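Uncharacterized NTF-2 like protein (Burkholderia xenovorans LB400, PDB 3EN8) is of unknown function but has an NTF2-like, SnoaL-type fold, forms a two-chain assembly and binds calcium at its surface. Local coordinates at residues Glu5-Ala10 / Glu73-Ile78; Asp28-Asp33 / Gly101-Glu106. All blocks are in the same frame, centred on the assembly; numbering follows the deposited sequence. Where two conformers were deposited one is given.

Contact 1: residues Glu5-Ala10 / Glu73-Ile78; sequences EKIREA and EGNLWI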
loop_
_atom_site.group_PDB
_atom_site.type_symbol
_atom_site.label_atom_id
_atom_site.label_comp_id
_atom_site.label_asym_id
_atom_site.label_seq_id
_atom_site.Cartn_x
_atom_site.Cartn_y
_atom_site.Cartn_z
ATOM N N GLU A 5 7.771 18.181 -5.591
ATOM C CA GLU A 5 6.867 19.100 -4.844
ATOM C C GLU A 5 5.642 19.502 -5.671
ATOM O O GLU A 5 4.519 19.687 -5.130
ATOM C CB GLU A 5 7.600 20.323 -4.307
ATOM C CG GLU A 5 8.376 20.024 -3.026
ATOM C CD GLU A 5 7.462 19.701 -1.860
ATOM O OE1 GLU A 5 6.766 20.607 -1.393
ATOM O OE2 GLU A 5 7.408 18.520 -1.438
ATOM N N LYS A 6 5.868 19.592 -6.977
ATOM C CA LYS A 6 4.770 19.829 -7.953
ATOM C C LYS A 6 3.795 18.652 -8.037
ATOM O O LYS A 6 2.564 18.843 -8.071
ATOM C CB LYS A 6 5.307 20.231 -9.322
ATOM C CG LYS A 6 5.677 21.734 -9.347
ATOM C CD LYS A 6 6.490 22.119 -10.579
ATOM C CE LYS A 6 7.159 23.524 -10.428
ATOM N NZ LYS A 6 8.105 23.809 -11.544
ATOM N N ILE A 7 4.334 17.433 -8.016
ATOM C CA ILE A 7 3.481 16.245 -7.934
ATOM C C ILE A 7 2.720 16.269 -6.606
ATOM O O ILE A 7 1.495 16.079 -6.547
ATOM C CB ILE A 7 4.256 14.894 -8.192
ATOM C CG1 ILE A 7 4.662 14.831 -9.652
ATOM C CG2 ILE A 7 3.409 13.688 -7.806
ATOM C CD1 ILE A 7 5.591 13.630 -10.025
ATOM N N ARG A 8 3.439 16.536 -5.526
ATOM C CA ARG A 8 2.804 16.547 -4.204
ATOM C C ARG A 8 1.671 17.588 -4.134
ATOM O O ARG A 8 0.609 17.317 -3.602
ATOM C CB ARG A 8 3.847 16.736 -3.085
ATOM C CG ARG A 8 3.274 16.613 -1.659
ATOM C CD ARG A 8 4.380 16.721 -0.568
ATOM N NE ARG A 8 5.335 15.606 -0.578
ATOM C CZ ARG A 8 5.187 14.490 0.137
ATOM N NH1 ARG A 8 4.153 14.350 0.937
ATOM N NH2 ARG A 8 6.088 13.535 0.084
ATOM N N GLU A 9 1.893 18.759 -4.709
ATOM C CA GLU A 9 0.833 19.781 -4.836
ATOM C C GLU A 9 -0.407 19.238 -5.548
ATOM O O GLU A 9 -1.549 19.411 -5.084
ATOM C CB GLU A 9 1.349 21.015 -5.582
ATOM C CG GLU A 9 0.342 22.176 -5.655
ATOM C CD GLU A 9 0.874 23.355 -6.448
ATOM O OE1 GLU A 9 1.588 23.122 -7.433
ATOM O OE2 GLU A 9 0.587 24.519 -6.080
ATOM N N ALA A 10 -0.158 18.519 -6.649
ATOM C CA ALA A 10 -1.223 17.916 -7.469
ATOM C C ALA A 10 -1.964 16.866 -6.645
ATOM O O ALA A 10 -3.204 16.738 -6.698
ATOM C CB ALA A 10 -0.619 17.278 -8.745
ATOM N N GLU A 73 8.836 9.556 -4.270
ATOM C CA GLU A 73 10.173 9.792 -4.856
ATOM C C GLU A 73 10.064 9.672 -6.365
ATOM O O GLU A 73 9.523 8.724 -6.881
ATOM C CB GLU A 73 11.171 8.777 -4.297
ATOM C CG GLU A 73 12.516 8.862 -4.904
ATOM C CD GLU A 73 13.280 10.082 -4.468
ATOM O OE1 GLU A 73 12.836 10.767 -3.517
ATOM O OE2 GLU A 73 14.319 10.353 -5.104
ATOM N N GLY A 74 10.568 10.670 -7.075
ATOM C CA GLY A 74 10.488 10.658 -8.534
ATOM C C GLY A 74 9.061 10.518 -9.017
ATOM O O GLY A 74 8.205 11.384 -8.737
ATOM N N ASN A 75 8.784 9.400 -9.709
ATOM C CA ASN A 75 7.476 9.223 -10.325
ATOM C C ASN A 75 6.642 8.203 -9.543
ATOM O O ASN A 75 5.543 7.885 -9.948
ATOM C CB ASN A 75 7.580 8.802 -11.784
ATOM C CG ASN A 75 7.839 9.966 -12.716
ATOM O OD1 ASN A 75 7.340 11.076 -12.501
ATOM N ND2 ASN A 75 8.608 9.714 -13.775
ATOM N N LEU A 76 7.152 7.779 -8.387
ATOM C CA LEU A 76 6.434 6.812 -7.533
ATOM C C LEU A 76 5.875 7.471 -6.289
ATOM O O LEU A 76 6.634 8.014 -5.470
ATOM C CB LEU A 76 7.358 5.663 -7.136
ATOM C CG LEU A 76 6.748 4.518 -6.308
ATOM C CD1 LEU A 76 5.605 3.835 -7.110
ATOM C CD2 LEU A 76 7.831 3.506 -5.960
ATOM N N TRP A 77 4.563 7.325 -6.121
ATOM C CA TRP A 77 3.833 8.002 -5.056
ATOM C C TRP A 77 2.893 7.038 -4.335
ATOM O O TRP A 77 2.273 6.161 -4.922
ATOM C CB TRP A 77 3.103 9.226 -5.619
ATOM C CG TRP A 77 4.160 10.238 -6.020
ATOM C CD1 TRP A 77 4.905 10.227 -7.152
ATOM C CD2 TRP A 77 4.658 11.302 -5.216
ATOM N NE1 TRP A 77 5.859 11.230 -7.113
ATOM C CE2 TRP A 77 5.730 11.891 -5.916
ATOM C CE3 TRP A 77 4.314 11.813 -3.951
ATOM C CZ2 TRP A 77 6.415 12.979 -5.414
ATOM C CZ3 TRP A 77 5.009 12.845 -3.460
ATOM C CH2 TRP A 77 6.063 13.428 -4.186
ATOM N N ILE A 78 2.838 7.208 -3.031
ATOM C CA ILE A 78 1.940 6.399 -2.231
ATOM C C ILE A 78 1.262 7.167 -1.113
ATOM O O ILE A 78 1.882 7.802 -0.264
ATOM C CB ILE A 78 2.614 5.108 -1.726
ATOM C CG1 ILE A 78 1.550 4.212 -1.092
ATOM C CG2 ILE A 78 3.805 5.383 -0.779
ATOM C CD1 ILE A 78 2.078 2.829 -0.747
#
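I7 and W77 carry the apolar part of this contact. The CG2 methyl of I7 sits over one face of the indole. It lies 3.5 Å from the centroid of the five-membered ring, 13° off the ring normal, which makes a CH-pi contact. W77 CE2 and NE1 are both 3.5 Å from I7 CG2. The first torsion of I7 sets CG2 anti to the backbone N. It leaves CG1 beside the backbone N, from where CD1 reaches the turn. There I7 CD1 comes within 3.7 Å of G74 O. The side chain of I7 therefore spans both the ring and the hairpin loop.

Residues 5-10 lie on helix 3-20, which packs against the mixed, curved sheet as in other NTF2-like proteins. Residues 73-78 hold a type II' turn from E73 to L76, between strands 64-73 and 76-85. G74 takes the positive phi of that turn.

The polar interactions hold the ring and the arginine in place. W77 NE1 donates to G74 O at 2.9 Å, with an N-H...O angle of 157°. The acceptor is near the indole plane, but the donor stands above the carbonyl plane. This bond ties the ring back to its own turn and limits its rotation. F98 meets the same indole at a steep angle.

R8 crosses W77 at about a right angle. A bend at chi3 turns the guanidinium so that W77 CZ3 lies over one of its faces. R8 CZ is at the edge of the indole, in its plane. R8 NH2 meets the ring obliquely, 3.8 Å from W77 CZ3. The guanidinium and indole planes are 67° apart, so the two groups do not stack flat. E5 OE2 makes a long salt bridge to R8 NE, and R8 NH1 bonds to I70 O on strand 64-73.

Contact 2: residues Asp28-Asp33 / Gly101-Glu106; sequences DIYDDD and GKVVHE. With CA (calcium ion), chain B.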
loop_
_atom_site.group_PDB
_atom_site.type_symbol
_atom_site.label_atom_id
_atom_site.label_comp_id
_atom_site.label_asym_id
_atom_site.label_seq_id
_atom_site.Cartn_x
_atom_site.Cartn_y
_atom_site.Cartn_z
ATOM N N ASP A 28 -8.448 15.101 -12.598
ATOM C CA ASP A 28 -7.585 15.986 -13.380
ATOM C C ASP A 28 -6.179 15.435 -13.472
ATOM O O ASP A 28 -5.447 15.656 -14.434
ATOM C CB ASP A 28 -7.504 17.366 -12.736
ATOM C CG ASP A 28 -6.601 18.296 -13.501
ATOM O OD1 ASP A 28 -6.960 18.590 -14.656
ATOM O OD2 ASP A 28 -5.543 18.711 -12.968
ATOM N N ILE A 29 -5.823 14.706 -12.432
ATOM C CA ILE A 29 -4.431 14.236 -12.228
ATOM C C ILE A 29 -4.040 13.083 -13.156
ATOM O O ILE A 29 -2.868 12.752 -13.290
ATOM C CB ILE A 29 -4.152 13.841 -10.738
ATOM C CG1 ILE A 29 -2.656 13.972 -10.429
ATOM C CG2 ILE A 29 -4.676 12.389 -10.430
ATOM C CD1 ILE A 29 -2.292 13.789 -8.901
ATOM N N TYR A 30 -5.023 12.472 -13.812
ATOM C CA TYR A 30 -4.760 11.236 -14.599
ATOM C C TYR A 30 -4.445 11.497 -16.045
ATOM O O TYR A 30 -5.023 12.354 -16.692
ATOM C CB TYR A 30 -5.929 10.219 -14.569
ATOM C CG TYR A 30 -6.267 9.772 -13.186
ATOM C CD1 TYR A 30 -5.578 8.719 -12.588
ATOM C CD2 TYR A 30 -7.290 10.413 -12.452
ATOM C CE1 TYR A 30 -5.857 8.322 -11.284
ATOM C CE2 TYR A 30 -7.599 10.006 -11.163
ATOM C CZ TYR A 30 -6.894 8.961 -10.581
ATOM O OH TYR A 30 -7.145 8.557 -9.291
ATOM N N ASP A 31 -3.526 10.709 -16.565
ATOM C CA ASP A 31 -3.460 10.566 -18.018
ATOM C C ASP A 31 -4.795 10.053 -18.531
ATOM O O ASP A 31 -5.486 9.321 -17.850
ATOM C CB ASP A 31 -2.384 9.568 -18.412
ATOM C CG ASP A 31 -2.176 9.504 -19.899
ATOM O OD1 ASP A 31 -1.463 10.375 -20.423
ATOM O OD2 ASP A 31 -2.698 8.576 -20.546
ATOM N N ASP A 32 -5.101 10.376 -19.780
ATOM C CA ASP A 32 -6.354 9.913 -20.388
ATOM C C ASP A 32 -6.499 8.399 -20.371
ATOM O O ASP A 32 -7.597 7.862 -20.185
ATOM C CB ASP A 32 -6.530 10.462 -21.805
ATOM C CG ASP A 32 -5.590 9.818 -22.820
ATOM O OD1 ASP A 32 -4.433 9.506 -22.443
ATOM O OD2 ASP A 32 -6.007 9.626 -24.011
ATOM N N ASP A 33 -5.375 7.723 -20.549
ATOM C CA ASP A 33 -5.349 6.270 -20.632
ATOM C C ASP A 33 -4.909 5.608 -19.320
ATOM O O ASP A 33 -4.503 4.449 -19.295
ATOM C CB ASP A 33 -4.449 5.810 -21.771
ATOM C CG ASP A 33 -4.855 6.400 -23.083
ATOM O OD1 ASP A 33 -5.991 6.190 -23.490
ATOM O OD2 ASP A 33 -4.044 7.119 -23.654
ATOM N N GLY A 101 4.006 14.076 -15.367
ATOM C CA GLY A 101 3.224 14.834 -14.420
ATOM C C GLY A 101 1.807 14.355 -14.287
ATOM O O GLY A 101 0.980 14.971 -13.612
ATOM N N LYS A 102 1.534 13.215 -14.893
ATOM C CA LYS A 102 0.192 12.650 -14.832
ATOM C C LYS A 102 0.233 11.179 -14.407
ATOM O O LYS A 102 1.166 10.467 -14.650
ATOM C CB LYS A 102 -0.522 12.824 -16.188
ATOM C CG LYS A 102 -0.790 14.266 -16.602
ATOM C CD LYS A 102 -1.803 14.927 -15.658
ATOM C CE LYS A 102 -2.286 16.278 -16.180
ATOM N NZ LYS A 102 -3.034 17.078 -15.178
ATOM N N VAL A 103 -0.810 10.759 -13.733
ATOM C CA VAL A 103 -0.916 9.365 -13.255
ATOM C C VAL A 103 -1.204 8.446 -14.419
ATOM O O VAL A 103 -2.183 8.637 -15.147
ATOM C CB VAL A 103 -1.994 9.247 -12.164
ATOM C CG1 VAL A 103 -2.218 7.777 -11.809
ATOM C CG2 VAL A 103 -1.567 10.045 -10.917
ATOM N N VAL A 104 -0.364 7.430 -14.619
ATOM C CA VAL A 104 -0.649 6.485 -15.694
ATOM C C VAL A 104 -1.154 5.151 -15.166
ATOM O O VAL A 104 -1.766 4.363 -15.901
ATOM C CB VAL A 104 0.568 6.273 -16.618
ATOM C CG1 VAL A 104 0.969 7.608 -17.300
ATOM C CG2 VAL A 104 1.782 5.606 -15.869
ATOM N N HIS A 105 -0.830 4.890 -13.907
ATOM C CA HIS A 105 -1.237 3.643 -13.230
ATOM C C HIS A 105 -1.427 3.879 -11.725
ATOM O O HIS A 105 -0.547 4.353 -11.022
ATOM C CB HIS A 105 -0.205 2.541 -13.506
ATOM C CG HIS A 105 -0.631 1.146 -13.108
ATOM N ND1 HIS A 105 0.119 0.036 -13.440
ATOM C CD2 HIS A 105 -1.703 0.679 -12.422
ATOM C CE1 HIS A 105 -0.482 -1.058 -12.990
ATOM N NE2 HIS A 105 -1.582 -0.696 -12.351
ATOM N N GLU A 106 -2.624 3.591 -11.264
ATOM C CA GLU A 106 -2.948 3.649 -9.843
ATOM C C GLU A 106 -3.307 2.250 -9.424
ATOM O O GLU A 106 -3.951 1.549 -10.170
ATOM C CB GLU A 106 -4.148 4.572 -9.607
ATOM C CG GLU A 106 -4.578 4.647 -8.138
ATOM C CD GLU A 106 -5.650 5.706 -7.870
ATOM O OE1 GLU A 106 -6.307 6.219 -8.826
ATOM O OE2 GLU A 106 -5.833 6.008 -6.663
HETATM CA CA CA B . -5.139 8.274 -25.463
HETATM O O HOH W 1 -7.480 8.185 -6.259
HETATM O O HOH W 2 -6.930 6.820 -25.867
#
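Y30 OH donates a short hydrogen bond, 2.5 Å, to E106 OE1. It meets the syn side of the carboxylate, 27° out of its plane. A water bridges Y30 OH and E106 OE2. R55 also bonds Y30 OH and forms a salt bridge with E106 OE1. S94 holds OE2.

V103 lies beside the Y30 ring, its CG1 3.6 Å from Y30 CD1. I29 CG2 sits over the centre of one face of that ring, 3.9 Å from V103 CG2.

A parallel beta bridge between Y30 and V103 sets these side chains in place. V103 N donates to I29 O at 2.9 Å, and D31 N to V103 O at 2.8 Å. K102 bends at chi2 (-66°), passing I29 O with its CD. K102 NZ hydrogen-bonds to D28 O at 2.9 Å from above that carbonyl's plane, with a long salt bridge to D28 OD2.

Beyond the bridge, D31 OD2 accepts from D33 N in an Asx turn. The next two aspartates bind calcium, through D32 OD2 at 2.2 Å and D33 OD2 at 2.4 Å, with one water.

Y30 and E106, with R55, lie between sheet and helix 48-57, consistent with the interior of the cone-shaped NTF2-like fold. V104 and H105 form a classic bulge opposite E97 on strand 88-99. I29 packs on helix 3-20, and E106 lies between strands 34-38 and 88-99.

The two contacts have centres 12 Å apart. Along the chain their segments alternate: 5-10, 28-33, 73-78, 101-106. Both reach the same mixed sheet, contact 1 through strand 76-85 and contact 2 through strand 102-111. Strand 88-99 lies between those two, and its F98 touches side chains of both contacts. Helix 3-20 is also shared. It supplies residues 5-10 and packs on I29, and A10 O touches I29 CD1 at 3.8 Å. Contact 1 joins the start of this helix to strand 76-85. Contact 2 pairs the chain after helix 23-26 with strand 102-111, two strands away. The calcium site belongs to contact 2; contact 1 lies away from it.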